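Local coordinates for protein putative tryptophan halogenase (Xanthomonas campestris pv. campestris, PDB 6Y1W) that is probably a flavin-dependent halogenase that would use reduced FAD to halogenate an aromatic substrate, at residues I63-T68 and L353-I358; I75-F80 and R497-A502; A118-F123 and G137-E142; S241-A246 and H387-V392. All coordinates share one frame; numbering follows the deposited sequence.

Contact 1: residues I63-T68 and L353-I358; sequences IPSLVT and LIQRGI. With BUD ((2S,3S)-butane-2,3-diol), chain H.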
loop_
_atom_site.group_PDB
_atom_site.type_symbol
_atom_site.label_atom_id
_atom_site.label_comp_id
_atom_site.label_asym_id
_atom_site.label_seq_id
_atom_site.Cartn_x
_atom_site.Cartn_y
_atom_site.Cartn_z
ATOM N N ILE A 63 -11.986 7.586 13.997
ATOM C CA ILE A 63 -11.327 8.051 12.773
ATOM C C ILE A 63 -12.089 7.563 11.544
ATOM O O ILE A 63 -13.035 6.758 11.679
ATOM C CB ILE A 63 -9.838 7.642 12.771
ATOM C CG1 ILE A 63 -9.656 6.161 13.023
ATOM C CG2 ILE A 63 -9.065 8.439 13.866
ATOM C CD1 ILE A 63 -8.149 5.764 12.920
ATOM N N PRO A 64 -11.750 8.040 10.344
ATOM C CA PRO A 64 -12.675 7.853 9.208
ATOM C C PRO A 64 -12.891 6.416 8.790
ATOM O O PRO A 64 -13.856 6.149 8.062
ATOM C CB PRO A 64 -12.017 8.666 8.087
ATOM C CG PRO A 64 -11.339 9.820 8.848
ATOM C CD PRO A 64 -10.784 9.137 10.067
ATOM N N SER A 65 -12.014 5.489 9.169
ATOM C CA SER A 65 -12.291 4.092 8.841
ATOM C C SER A 65 -13.646 3.627 9.375
ATOM O O SER A 65 -14.226 2.685 8.816
ATOM C CB SER A 65 -11.152 3.215 9.366
ATOM O OG SER A 65 -11.035 3.360 10.781
ATOM N N LEU A 66 -14.163 4.230 10.455
ATOM C CA LEU A 66 -15.449 3.759 10.957
ATOM C C LEU A 66 -16.567 4.099 9.979
ATOM O O LEU A 66 -17.589 3.410 9.951
ATOM C CB LEU A 66 -15.787 4.345 12.329
ATOM C CG LEU A 66 -16.919 3.628 13.080
ATOM C CD1 LEU A 66 -16.522 2.207 13.494
ATOM C CD2 LEU A 66 -17.320 4.388 14.340
ATOM N N VAL A 67 -16.417 5.178 9.208
ATOM C CA VAL A 67 -17.417 5.492 8.185
ATOM C C VAL A 67 -17.496 4.344 7.188
ATOM O O VAL A 67 -18.582 3.904 6.782
ATOM C CB VAL A 67 -17.075 6.818 7.482
ATOM C CG1 VAL A 67 -18.179 7.200 6.485
ATOM C CG2 VAL A 67 -16.889 7.938 8.486
ATOM N N THR A 68 -16.340 3.843 6.779
ATOM C CA THR A 68 -16.312 2.680 5.896
ATOM C C THR A 68 -16.913 1.446 6.557
ATOM O O THR A 68 -17.638 0.688 5.901
ATOM C CB THR A 68 -14.867 2.428 5.468
ATOM O OG1 THR A 68 -14.398 3.587 4.778
ATOM C CG2 THR A 68 -14.777 1.202 4.540
ATOM N N LEU A 353 -8.675 -0.096 15.742
ATOM C CA LEU A 353 -7.934 -1.338 15.858
ATOM C C LEU A 353 -8.859 -2.524 16.054
ATOM O O LEU A 353 -8.542 -3.611 15.581
ATOM C CB LEU A 353 -6.922 -1.256 16.999
ATOM C CG LEU A 353 -5.707 -0.418 16.578
ATOM C CD1 LEU A 353 -4.935 0.013 17.828
ATOM C CD2 LEU A 353 -4.793 -1.125 15.575
ATOM N N ILE A 354 -10.000 -2.333 16.726
ATOM C CA ILE A 354 -11.024 -3.382 16.763
ATOM C C ILE A 354 -11.520 -3.677 15.356
ATOM O O ILE A 354 -11.596 -4.838 14.923
ATOM C CB ILE A 354 -12.186 -2.963 17.684
ATOM C CG1 ILE A 354 -11.701 -2.890 19.140
ATOM C CG2 ILE A 354 -13.302 -4.029 17.588
ATOM C CD1 ILE A 354 -12.717 -2.180 20.085
ATOM N N GLN A 355 -11.901 -2.622 14.623
ATOM C CA GLN A 355 -12.425 -2.793 13.274
ATOM C C GLN A 355 -11.422 -3.506 12.385
ATOM O O GLN A 355 -11.794 -4.411 11.624
ATOM C CB GLN A 355 -12.766 -1.434 12.673
ATOM C CG GLN A 355 -12.948 -1.487 11.162
ATOM C CD GLN A 355 -13.365 -0.140 10.596
ATOM O OE1 GLN A 355 -13.872 0.741 11.338
ATOM N NE2 GLN A 355 -13.215 0.025 9.276
ATOM N N ARG A 356 -10.133 -3.120 12.464
ATOM C CA ARG A 356 -9.146 -3.799 11.609
ATOM C C ARG A 356 -9.070 -5.288 11.923
ATOM O O ARG A 356 -8.963 -6.121 11.014
ATOM C CB ARG A 356 -7.752 -3.180 11.769
ATOM C CG ARG A 356 -7.652 -1.754 11.241
ATOM C CD ARG A 356 -7.905 -1.668 9.717
ATOM N NE ARG A 356 -6.992 -2.569 9.031
ATOM C CZ ARG A 356 -7.343 -3.411 8.065
ATOM N NH1 ARG A 356 -8.611 -3.484 7.657
ATOM N NH2 ARG A 356 -6.413 -4.196 7.515
ATOM N N GLY A 357 -9.081 -5.645 13.203
ATOM C CA GLY A 357 -9.006 -7.054 13.552
ATOM C C GLY A 357 -10.198 -7.815 13.000
ATOM O O GLY A 357 -10.065 -8.960 12.558
ATOM N N ILE A 358 -11.379 -7.191 13.034
ATOM C CA ILE A 358 -12.611 -7.837 12.556
ATOM C C ILE A 358 -12.593 -7.955 11.031
ATOM O O ILE A 358 -12.867 -9.026 10.454
ATOM C CB ILE A 358 -13.840 -7.025 13.020
ATOM C CG1 ILE A 358 -13.989 -7.073 14.533
ATOM C CG2 ILE A 358 -15.133 -7.536 12.296
ATOM C CD1 ILE A 358 -14.937 -5.981 15.081
HETATM C C1 BUD H . -6.862 8.842 10.671
HETATM O O1 BUD H . -5.094 10.335 11.204
HETATM C C2 BUD H . -5.409 9.229 10.391
HETATM O O2 BUD H . -3.900 9.881 8.561
HETATM C C3 BUD H . -5.246 9.599 8.912
HETATM C C4 BUD H . -5.751 8.432 8.055
HETATM O O HOH W 1 -12.670 2.663 12.904
#
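Ser65 and Leu66 of helix 65-73 meet Gln355 of helix 350-363 beside the predicted FAD site of this halogenase. Gln355 reaches across with its whole chain. CG stands anti to the backbone N (chi1 164°), and the chain beyond it is extended. Its NE2 donates to Ser65 O at 2.9 Å, with an N-H...O angle of 155°. The acceptor lies in the plane of the Gln355 amide. Relative to the Ser65 carbonyl, NE2 sits above the plane, 59° out of it. The other end of the amide turns toward Leu66. There Gln355 OE1 is 3.4 Å from Leu66 CA and 3.7 Å from Leu66 CD1. Gln355 OE1 is also close to Ser65 O, at 3.2 Å, but two acceptors make no bond. One water closes a second path. It donates to Gln355 OE1 at 2.8 Å and is hydrogen-bonded to Ser65 OG, also at 2.8 Å. Ser65 OG is bonded to His352 ND1 as well. Just before Ser65, Ile63 CB touches C1 of the bound butanediol at 3.8 Å; Ser444 and Ala441 hydrogen-bond that diol. Gln355 NE2 and Arg356 NH1 both reach a sulfonate oxygen of a MES molecule, probably from the crystallisation liquor. The Gln355 amide is therefore fixed in rotation. Its present turn lets NE2 donate to Ser65 O while OE1 takes the water proton.

Contact 2: residues I75-F80 and R497-A502; sequences IDEAQF and RRYCPA
Ala78 and Cys500 bring the backbones together, their CA atoms 4.9 Å apart, where the first turn of helix 77-83 meets the chain leaving helix 492-499. The small side chain of Ala78 permits this approach. Its CB lies over one face of the Tyr499 ring, 4.1 Å from the centroid and 18° off the ring normal, a CH-pi contact. The same Ala78 CB is 3.4 Å from Tyr499 O. Cys500 CB rests against Ala78 O at 3.7 Å. The Tyr499 side chain extends directly away from its own backbone N (chi1 -179°), which carries the hydroxyl to Glu77. There Tyr499 OH donates to Glu77 OE1 at 2.6 Å, on the anti lone pair. The carboxylate and the ring are nearly perpendicular, with planes 80° apart. A water joins the group: it donates to Tyr499 OH at 3.2 Å and to Asp76 OD1, and it accepts from Ala78 N. Asp76 is the N-cap, and its OD2 takes the Gln79 N-H at 2.9 Å. Glu77 has further partners: OE1 is bonded to His153 NE2, and OE2 to the hydroxyls of Tyr161 and Tyr163. Four side chains thus grip one carboxylate, which probably favours its ionised form. The Tyr499 bond ties the end of helix 492-499 to the start of helix 77-83; the other three bind Glu77 to the rest of the fold.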
loop_
_atom_site.group_PDB
_atom_site.type_symbol
_atom_site.label_atom_id
_atom_site.label_comp_id
_atom_site.label_asym_id
_atom_site.label_seq_id
_atom_site.Cartn_x
_atom_site.Cartn_y
_atom_site.Cartn_z
ATOM N N ILE A 75 -25.074 0.119 7.882
ATOM C CA ILE A 75 -25.594 0.873 9.010
ATOM C C ILE A 75 -25.767 2.306 8.563
ATOM O O ILE A 75 -24.835 2.884 7.996
ATOM C CB ILE A 75 -24.640 0.775 10.216
ATOM C CG1 ILE A 75 -24.789 -0.609 10.820
ATOM C CG2 ILE A 75 -24.902 1.934 11.254
ATOM C CD1 ILE A 75 -23.760 -0.891 11.916
ATOM N N ASP A 76 -26.978 2.856 8.757
ATOM C CA ASP A 76 -27.281 4.226 8.358
ATOM C C ASP A 76 -26.610 5.222 9.294
ATOM O O ASP A 76 -26.800 5.164 10.517
ATOM C CB ASP A 76 -28.807 4.445 8.383
ATOM C CG ASP A 76 -29.185 5.858 8.011
ATOM O OD1 ASP A 76 -29.059 6.211 6.812
ATOM O OD2 ASP A 76 -29.556 6.647 8.909
ATOM N N GLU A 77 -25.886 6.182 8.714
ATOM C CA GLU A 77 -25.079 7.092 9.531
ATOM C C GLU A 77 -25.935 7.954 10.453
ATOM O O GLU A 77 -25.661 8.042 11.659
ATOM C CB GLU A 77 -24.221 7.971 8.637
ATOM C CG GLU A 77 -23.415 8.962 9.448
ATOM C CD GLU A 77 -22.560 9.850 8.573
ATOM O OE1 GLU A 77 -23.129 10.755 7.929
ATOM O OE2 GLU A 77 -21.322 9.594 8.506
ATOM N N ALA A 78 -27.010 8.575 9.929
ATOM C CA ALA A 78 -27.805 9.444 10.796
ATOM C C ALA A 78 -28.463 8.658 11.941
ATOM O O ALA A 78 -28.543 9.159 13.069
ATOM C CB ALA A 78 -28.849 10.218 9.970
ATOM N N GLN A 79 -28.927 7.427 11.680
ATOM C CA GLN A 79 -29.549 6.619 12.727
ATOM C C GLN A 79 -28.537 6.238 13.797
ATOM O O GLN A 79 -28.794 6.377 15.002
ATOM C CB GLN A 79 -30.171 5.381 12.076
ATOM C CG GLN A 79 -30.718 4.316 12.965
ATOM C CD GLN A 79 -30.963 3.041 12.143
ATOM O OE1 GLN A 79 -30.607 1.942 12.553
ATOM N NE2 GLN A 79 -31.527 3.209 10.948
ATOM N N PHE A 80 -27.350 5.798 13.355
ATOM C CA PHE A 80 -26.268 5.479 14.279
ATOM C C PHE A 80 -25.890 6.696 15.135
ATOM O O PHE A 80 -25.712 6.575 16.347
ATOM C CB PHE A 80 -25.068 4.960 13.458
ATOM C CG PHE A 80 -23.733 5.408 13.996
ATOM C CD1 PHE A 80 -23.272 4.913 15.234
ATOM C CD2 PHE A 80 -22.957 6.314 13.293
ATOM C CE1 PHE A 80 -22.052 5.332 15.756
ATOM C CE2 PHE A 80 -21.725 6.742 13.811
ATOM C CZ PHE A 80 -21.297 6.275 15.031
ATOM N N ARG A 497 -28.632 19.352 14.383
ATOM C CA ARG A 497 -30.065 19.464 14.639
ATOM C C ARG A 497 -30.884 18.992 13.445
ATOM O O ARG A 497 -31.973 18.424 13.622
ATOM C CB ARG A 497 -30.416 20.907 14.956
ATOM C CG ARG A 497 -30.341 21.223 16.438
ATOM C CD ARG A 497 -31.031 22.544 16.749
ATOM N NE ARG A 497 -30.228 23.689 16.331
ATOM C CZ ARG A 497 -29.272 24.235 17.076
ATOM N NH1 ARG A 497 -29.004 23.726 18.276
ATOM N NH2 ARG A 497 -28.588 25.283 16.622
ATOM N N ARG A 498 -30.402 19.248 12.225
ATOM C CA ARG A 498 -31.142 18.837 11.032
ATOM C C ARG A 498 -30.848 17.410 10.588
ATOM O O ARG A 498 -31.719 16.762 9.986
ATOM C CB ARG A 498 -30.833 19.771 9.849
ATOM C CG ARG A 498 -30.953 21.247 10.155
ATOM C CD ARG A 498 -30.919 22.095 8.875
ATOM N NE ARG A 498 -29.680 21.940 8.109
ATOM C CZ ARG A 498 -28.865 22.947 7.793
ATOM N NH1 ARG A 498 -27.759 22.718 7.091
ATOM N NH2 ARG A 498 -29.152 24.186 8.181
ATOM N N TYR A 499 -29.659 16.881 10.871
ATOM C CA TYR A 499 -29.236 15.624 10.260
ATOM C C TYR A 499 -29.386 14.429 11.190
ATOM O O TYR A 499 -29.814 13.360 10.756
ATOM C CB TYR A 499 -27.772 15.738 9.818
ATOM C CG TYR A 499 -27.215 14.495 9.143
ATOM C CD1 TYR A 499 -27.590 14.148 7.844
ATOM C CD2 TYR A 499 -26.282 13.676 9.809
ATOM C CE1 TYR A 499 -27.075 13.007 7.237
ATOM C CE2 TYR A 499 -25.759 12.563 9.217
ATOM C CZ TYR A 499 -26.144 12.214 7.932
ATOM O OH TYR A 499 -25.605 11.108 7.337
ATOM N N CYS A 500 -29.056 14.594 12.462
ATOM C CA CYS A 500 -29.015 13.444 13.335
ATOM C C CYS A 500 -29.285 13.830 14.776
ATOM O O CYS A 500 -28.538 13.418 15.658
ATOM C CB CYS A 500 -27.648 12.747 13.187
ATOM S SG CYS A 500 -26.242 13.823 13.580
ATOM N N PRO A 501 -30.353 14.584 15.067
ATOM C CA PRO A 501 -30.590 15.018 16.454
ATOM C C PRO A 501 -30.853 13.854 17.403
ATOM O O PRO A 501 -31.677 12.960 17.139
ATOM C CB PRO A 501 -31.813 15.948 16.329
ATOM C CG PRO A 501 -32.500 15.492 15.106
ATOM C CD PRO A 501 -31.393 15.104 14.149
ATOM N N ALA A 502 -30.075 13.828 18.505
ATOM C CA ALA A 502 -30.220 12.880 19.595
ATOM C C ALA A 502 -31.061 13.515 20.694
ATOM O O ALA A 502 -30.944 14.715 20.944
ATOM C CB ALA A 502 -28.861 12.484 20.195
HETATM O O HOH W 2 -27.735 8.682 7.092
#

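Contact 3: residues A118-F123 and G137-E142; sequences AGFQHF and GDYCLE
Phe120 and Tyr139 make this contact by themselves, through carbon atoms alone. Phe120 CE2 is 3.9 Å from Tyr139 CB. The neighbouring atom, Phe120 CZ, comes over one face of the Tyr139 ring, 3.9 Å from Tyr139 CG. The far end of the phenyl ring thus meets the base of the tyrosine side chain. The ring centroids are 5.6 Å apart and the planes are inclined at 54°, an oblique aromatic pair. A chi1 of 173° at Phe120 swings the ring away from its backbone N and directs it from the start of helix 120-129 toward the turn at 137-140. The two side chains cross at about a right angle. Further out, helix 468-486 adds Phe474 and Ile478 against Phe120, and Leu475 against Tyr139. The contact joins the start of helix 120-129 to the turn that leads into helix 141-148; both residues are buried. It lies away from the predicted FAD and substrate sites. The one polar side-chain atom of the pair, Tyr139 OH, is hydrogen-bonded to the backbone N of Arg134, whose side chain forms a salt bridge with Asp138. The tyrosine ring is thus held at its hydroxyl as well as by carbon packing.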
loop_
_atom_site.group_PDB
_atom_site.type_symbol
_atom_site.label_atom_id
_atom_site.label_comp_id
_atom_site.label_asym_id
_atom_site.label_seq_id
_atom_site.Cartn_x
_atom_site.Cartn_y
_atom_site.Cartn_z
ATOM N N ALA A 118 6.283 15.929 -6.186
ATOM C CA ALA A 118 6.567 16.496 -4.864
ATOM C C ALA A 118 5.285 16.901 -4.153
ATOM O O ALA A 118 4.439 17.585 -4.749
ATOM C CB ALA A 118 7.456 17.741 -4.994
ATOM N N GLY A 119 5.180 16.530 -2.882
ATOM C CA GLY A 119 3.990 16.885 -2.132
ATOM C C GLY A 119 3.916 18.383 -1.876
ATOM O O GLY A 119 4.911 19.111 -1.964
ATOM N N PHE A 120 2.696 18.833 -1.527
ATOM C CA PHE A 120 2.437 20.268 -1.335
ATOM C C PHE A 120 3.428 20.929 -0.384
ATOM O O PHE A 120 3.768 22.111 -0.542
ATOM C CB PHE A 120 1.019 20.474 -0.768
ATOM C CG PHE A 120 0.745 21.925 -0.381
ATOM C CD1 PHE A 120 0.646 22.862 -1.383
ATOM C CD2 PHE A 120 0.557 22.297 0.955
ATOM C CE1 PHE A 120 0.376 24.218 -1.070
ATOM C CE2 PHE A 120 0.311 23.653 1.286
ATOM C CZ PHE A 120 0.239 24.612 0.247
ATOM N N GLN A 121 3.856 20.210 0.651
ATOM C CA GLN A 121 4.691 20.826 1.671
ATOM C C GLN A 121 5.992 21.367 1.101
ATOM O O GLN A 121 6.568 22.276 1.705
ATOM C CB GLN A 121 4.964 19.865 2.831
ATOM C CG GLN A 121 6.011 18.772 2.577
ATOM C CD GLN A 121 5.466 17.555 1.836
ATOM O OE1 GLN A 121 4.413 17.606 1.191
ATOM N NE2 GLN A 121 6.261 16.467 1.836
ATOM N N HIS A 122 6.481 20.816 -0.024
ATOM C CA HIS A 122 7.711 21.350 -0.621
ATOM C C HIS A 122 7.489 22.738 -1.183
ATOM O O HIS A 122 8.336 23.621 -0.997
ATOM C CB HIS A 122 8.238 20.387 -1.689
ATOM C CG HIS A 122 8.658 19.084 -1.101
ATOM N ND1 HIS A 122 9.831 18.953 -0.391
ATOM C CD2 HIS A 122 8.016 17.894 -1.002
ATOM C CE1 HIS A 122 9.921 17.725 0.080
ATOM N NE2 HIS A 122 8.830 17.060 -0.276
ATOM N N PHE A 123 6.332 22.971 -1.815
ATOM C CA PHE A 123 5.991 24.315 -2.275
ATOM C C PHE A 123 5.755 25.235 -1.093
ATOM O O PHE A 123 6.191 26.395 -1.106
ATOM C CB PHE A 123 4.775 24.257 -3.196
ATOM C CG PHE A 123 5.022 23.391 -4.390
ATOM C CD1 PHE A 123 5.671 23.898 -5.503
ATOM C CD2 PHE A 123 4.703 22.034 -4.352
ATOM C CE1 PHE A 123 5.967 23.087 -6.592
ATOM C CE2 PHE A 123 4.981 21.213 -5.428
ATOM C CZ PHE A 123 5.617 21.724 -6.553
ATOM N N GLY A 137 -1.771 25.414 8.195
ATOM C CA GLY A 137 -3.163 24.990 8.365
ATOM C C GLY A 137 -4.153 25.738 7.491
ATOM O O GLY A 137 -5.230 25.212 7.199
ATOM N N ASP A 138 -3.804 26.955 7.038
ATOM C CA ASP A 138 -4.703 27.736 6.194
ATOM C C ASP A 138 -4.995 27.086 4.851
ATOM O O ASP A 138 -5.917 27.526 4.157
ATOM C CB ASP A 138 -4.125 29.136 5.901
ATOM C CG ASP A 138 -4.183 30.051 7.125
ATOM O OD1 ASP A 138 -4.662 29.596 8.176
ATOM O OD2 ASP A 138 -3.720 31.215 7.068
ATOM N N TYR A 139 -4.255 26.053 4.471
ATOM C CA TYR A 139 -4.415 25.419 3.170
ATOM C C TYR A 139 -5.161 24.086 3.242
ATOM O O TYR A 139 -5.153 23.345 2.266
ATOM C CB TYR A 139 -3.030 25.259 2.514
ATOM C CG TYR A 139 -2.311 26.600 2.464
ATOM C CD1 TYR A 139 -2.619 27.528 1.457
ATOM C CD2 TYR A 139 -1.334 26.929 3.403
ATOM C CE1 TYR A 139 -1.978 28.772 1.428
ATOM C CE2 TYR A 139 -0.694 28.187 3.366
ATOM C CZ TYR A 139 -1.023 29.079 2.361
ATOM O OH TYR A 139 -0.431 30.333 2.306
ATOM N N CYS A 140 -5.832 23.799 4.360
ATOM C CA CYS A 140 -6.533 22.530 4.582
ATOM C C CYS A 140 -7.963 22.805 5.049
ATOM O O CYS A 140 -8.161 23.396 6.122
ATOM C CB CYS A 140 -5.806 21.704 5.642
ATOM S SG CYS A 140 -6.642 20.144 5.963
ATOM N N LEU A 141 -8.948 22.363 4.262
ATOM C CA LEU A 141 -10.352 22.657 4.585
ATOM C C LEU A 141 -10.762 22.057 5.930
ATOM O O LEU A 141 -11.398 22.722 6.760
ATOM C CB LEU A 141 -11.264 22.115 3.478
ATOM C CG LEU A 141 -12.774 22.208 3.755
ATOM C CD1 LEU A 141 -13.219 23.670 3.892
ATOM C CD2 LEU A 141 -13.597 21.426 2.699
ATOM N N GLU A 142 -10.447 20.780 6.153
ATOM C CA GLU A 142 -10.898 20.166 7.402
ATOM C C GLU A 142 -10.333 20.893 8.604
ATOM O O GLU A 142 -11.009 21.052 9.633
ATOM C CB GLU A 142 -10.500 18.685 7.441
ATOM C CG GLU A 142 -11.374 17.817 6.549
ATOM C CD GLU A 142 -10.929 17.783 5.075
ATOM O OE1 GLU A 142 -10.039 18.552 4.634
ATOM O OE2 GLU A 142 -11.463 16.923 4.342
#

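Contact 4: residues S241-A246 and H387-V392; sequences SRWLFA and HIRDFV
Trp243 and Leu244, in the loop between strands 237-239 and 248-254, pack on Arg389 and Val392 of the long helix 371-397. The conformation of Arg389 decides the polar half. Its chain starts out extended from the helix and then bends at chi3 (66°). The bend brings the guanidinium beside the carboxylate of the neighbouring Asp390. The grip is side-on, with both nitrogens on one oxygen. Arg389 NH2 reaches Asp390 OD1 at 2.8 Å on its syn side, and Arg389 NE reaches the same oxygen at 3.1 Å on its anti side, both tilted out of the carboxylate plane from the same face. OD1 lies nearly in the guanidinium plane. Trp243 meets the group from above. Its CZ3 stands over one guanidinium face, 3.8 Å from Arg389 NH1, with the indole and guanidinium planes 57° apart. Trp243 CZ3 is also 4.1 Å from Arg389 CD, at the bend. One indole face is covered by Arg242 CG, 3.5 Å above the ring plane. The apolar half is simpler. With chi1 at 171°, Val392 presents CG1 to the loop, and this methyl meets Leu244 CD2 at 3.7 Å and Leu244 CD1 at 4.0 Å. The side chains cross at about a right angle. Outside the segments, Ser418 OG bonds Asp390 OD2. The buried arginine charge thus has Asp390 in its plane, Trp243 CZ3 over one face and a cation-pi contact to Trp240. The salt bridge probably restrains the Arg389 side chain against which Trp243 packs.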
loop_
_atom_site.group_PDB
_atom_site.type_symbol
_atom_site.label_atom_id
_atom_site.label_comp_id
_atom_site.label_asym_id
_atom_site.label_seq_id
_atom_site.Cartn_x
_atom_site.Cartn_y
_atom_site.Cartn_z
ATOM N N SER A 241 6.640 0.131 27.096
ATOM C CA SER A 241 6.788 1.188 28.106
ATOM C C SER A 241 8.170 1.853 28.081
ATOM O O SER A 241 8.312 2.970 28.611
ATOM C CB SER A 241 6.446 0.642 29.498
ATOM O OG SER A 241 7.411 -0.299 29.941
ATOM N N ARG A 242 9.180 1.261 27.412
ATOM C CA ARG A 242 10.439 1.990 27.223
ATOM C C ARG A 242 10.277 3.235 26.364
ATOM O O ARG A 242 11.110 4.145 26.446
ATOM C CB ARG A 242 11.539 1.097 26.589
ATOM C CG ARG A 242 11.319 0.707 25.098
ATOM C CD ARG A 242 12.439 -0.239 24.554
ATOM N NE ARG A 242 12.760 -1.322 25.485
ATOM C CZ ARG A 242 13.908 -1.436 26.158
ATOM N NH1 ARG A 242 14.096 -2.458 26.978
ATOM N NH2 ARG A 242 14.866 -0.530 26.018
ATOM N N TRP A 243 9.213 3.305 25.536
ATOM C CA TRP A 243 8.986 4.458 24.668
ATOM C C TRP A 243 7.779 5.288 25.070
ATOM O O TRP A 243 7.683 6.447 24.655
ATOM C CB TRP A 243 8.759 4.019 23.220
ATOM C CG TRP A 243 9.931 3.275 22.616
ATOM C CD1 TRP A 243 11.224 3.727 22.512
ATOM C CD2 TRP A 243 9.901 1.964 22.040
ATOM N NE1 TRP A 243 12.007 2.757 21.885
ATOM C CE2 TRP A 243 11.215 1.670 21.596
ATOM C CE3 TRP A 243 8.889 1.006 21.858
ATOM C CZ2 TRP A 243 11.548 0.454 20.980
ATOM C CZ3 TRP A 243 9.222 -0.216 21.231
ATOM C CH2 TRP A 243 10.544 -0.466 20.798
ATOM N N LEU A 244 6.833 4.701 25.792
ATOM C CA LEU A 244 5.534 5.320 26.048
ATOM C C LEU A 244 5.269 5.171 27.536
ATOM O O LEU A 244 5.095 4.053 28.020
ATOM C CB LEU A 244 4.436 4.648 25.204
ATOM C CG LEU A 244 4.585 4.930 23.696
ATOM C CD1 LEU A 244 3.576 4.026 22.941
ATOM C CD2 LEU A 244 4.354 6.434 23.433
ATOM N N PHE A 245 5.240 6.300 28.258
ATOM C CA PHE A 245 5.276 6.258 29.719
ATOM C C PHE A 245 3.906 6.303 30.393
ATOM O O PHE A 245 3.810 6.016 31.595
ATOM C CB PHE A 245 6.120 7.434 30.274
ATOM C CG PHE A 245 7.481 7.566 29.630
ATOM C CD1 PHE A 245 8.132 6.474 29.062
ATOM C CD2 PHE A 245 8.102 8.810 29.582
ATOM C CE1 PHE A 245 9.403 6.631 28.456
ATOM C CE2 PHE A 245 9.352 8.963 28.990
ATOM C CZ PHE A 245 9.996 7.883 28.434
ATOM N N ALA A 246 2.847 6.704 29.687
ATOM C CA ALA A 246 1.528 6.760 30.326
ATOM C C ALA A 246 1.013 5.374 30.696
ATOM O O ALA A 246 1.217 4.404 29.968
ATOM C CB ALA A 246 0.548 7.440 29.368
ATOM N N HIS A 387 3.315 0.461 13.165
ATOM C CA HIS A 387 3.249 1.762 12.512
ATOM C C HIS A 387 2.470 2.776 13.360
ATOM O O HIS A 387 2.860 3.951 13.472
ATOM C CB HIS A 387 2.594 1.630 11.148
ATOM C CG HIS A 387 2.037 2.914 10.683
ATOM N ND1 HIS A 387 2.845 3.911 10.191
ATOM C CD2 HIS A 387 0.777 3.421 10.725
ATOM C CE1 HIS A 387 2.103 4.972 9.911
ATOM N NE2 HIS A 387 0.850 4.698 10.222
ATOM N N ILE A 388 1.335 2.360 13.925
ATOM C CA ILE A 388 0.592 3.283 14.778
ATOM C C ILE A 388 1.391 3.608 16.039
ATOM O O ILE A 388 1.454 4.778 16.461
ATOM C CB ILE A 388 -0.795 2.694 15.092
ATOM C CG1 ILE A 388 -1.610 2.604 13.797
ATOM C CG2 ILE A 388 -1.566 3.542 16.024
ATOM C CD1 ILE A 388 -2.901 1.672 13.967
ATOM N N ARG A 389 2.032 2.590 16.636
ATOM C CA ARG A 389 2.908 2.798 17.794
ATOM C C ARG A 389 3.916 3.901 17.511
ATOM O O ARG A 389 4.102 4.812 18.339
ATOM C CB ARG A 389 3.629 1.489 18.151
ATOM C CG ARG A 389 4.629 1.663 19.322
ATOM C CD ARG A 389 5.704 0.604 19.267
ATOM N NE ARG A 389 6.515 0.790 18.076
ATOM C CZ ARG A 389 7.282 -0.171 17.548
ATOM N NH1 ARG A 389 7.316 -1.364 18.167
ATOM N NH2 ARG A 389 8.017 0.069 16.440
ATOM N N ASP A 390 4.566 3.845 16.329
ATOM C CA ASP A 390 5.608 4.826 16.021
ATOM C C ASP A 390 5.027 6.226 15.978
ATOM O O ASP A 390 5.685 7.195 16.382
ATOM C CB ASP A 390 6.288 4.501 14.689
ATOM C CG ASP A 390 7.272 3.335 14.792
ATOM O OD1 ASP A 390 7.474 2.801 15.912
ATOM O OD2 ASP A 390 7.786 2.941 13.707
ATOM N N PHE A 391 3.801 6.358 15.467
ATOM C CA PHE A 391 3.194 7.673 15.361
ATOM C C PHE A 391 2.825 8.226 16.740
ATOM O O PHE A 391 2.903 9.446 16.970
ATOM C CB PHE A 391 1.953 7.589 14.455
ATOM C CG PHE A 391 1.581 8.931 13.827
ATOM C CD1 PHE A 391 2.138 9.308 12.611
ATOM C CD2 PHE A 391 0.679 9.795 14.461
ATOM C CE1 PHE A 391 1.803 10.549 12.036
ATOM C CE2 PHE A 391 0.341 11.007 13.901
ATOM C CZ PHE A 391 0.894 11.395 12.684
ATOM N N VAL A 392 2.403 7.351 17.661
ATOM C CA VAL A 392 2.138 7.774 19.027
ATOM C C VAL A 392 3.434 8.214 19.687
ATOM O O VAL A 392 3.493 9.275 20.325
ATOM C CB VAL A 392 1.441 6.638 19.791
ATOM C CG1 VAL A 392 1.337 6.943 21.317
ATOM C CG2 VAL A 392 0.053 6.347 19.162
#

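Overall arrangement
Contacts 1 and 4 touch: Leu353 CD2 and Ile388 CD1 are 3.7 Å apart, where the consecutive helices 350-363 and 371-397 pack together. Helices 65-73 and 77-83 are also consecutive, and the nearest atoms of contacts 1 and 2 are about 4 Å apart. The Leu66 side chain of contact 1 is about 4 Å from that of Ile351, predicted to bind FAD. The side chain of Val392 in contact 4 is about 5 Å from that of Glu347, predicted to bind tryptophan. The predicted active-site Lys89 lies about 12 Å from Val392 and 10 Å from Glu77 of contact 2, side chain to side chain. Contact 3, nested within the loop closed by contact 1, is about 26 Å from it, centre to centre.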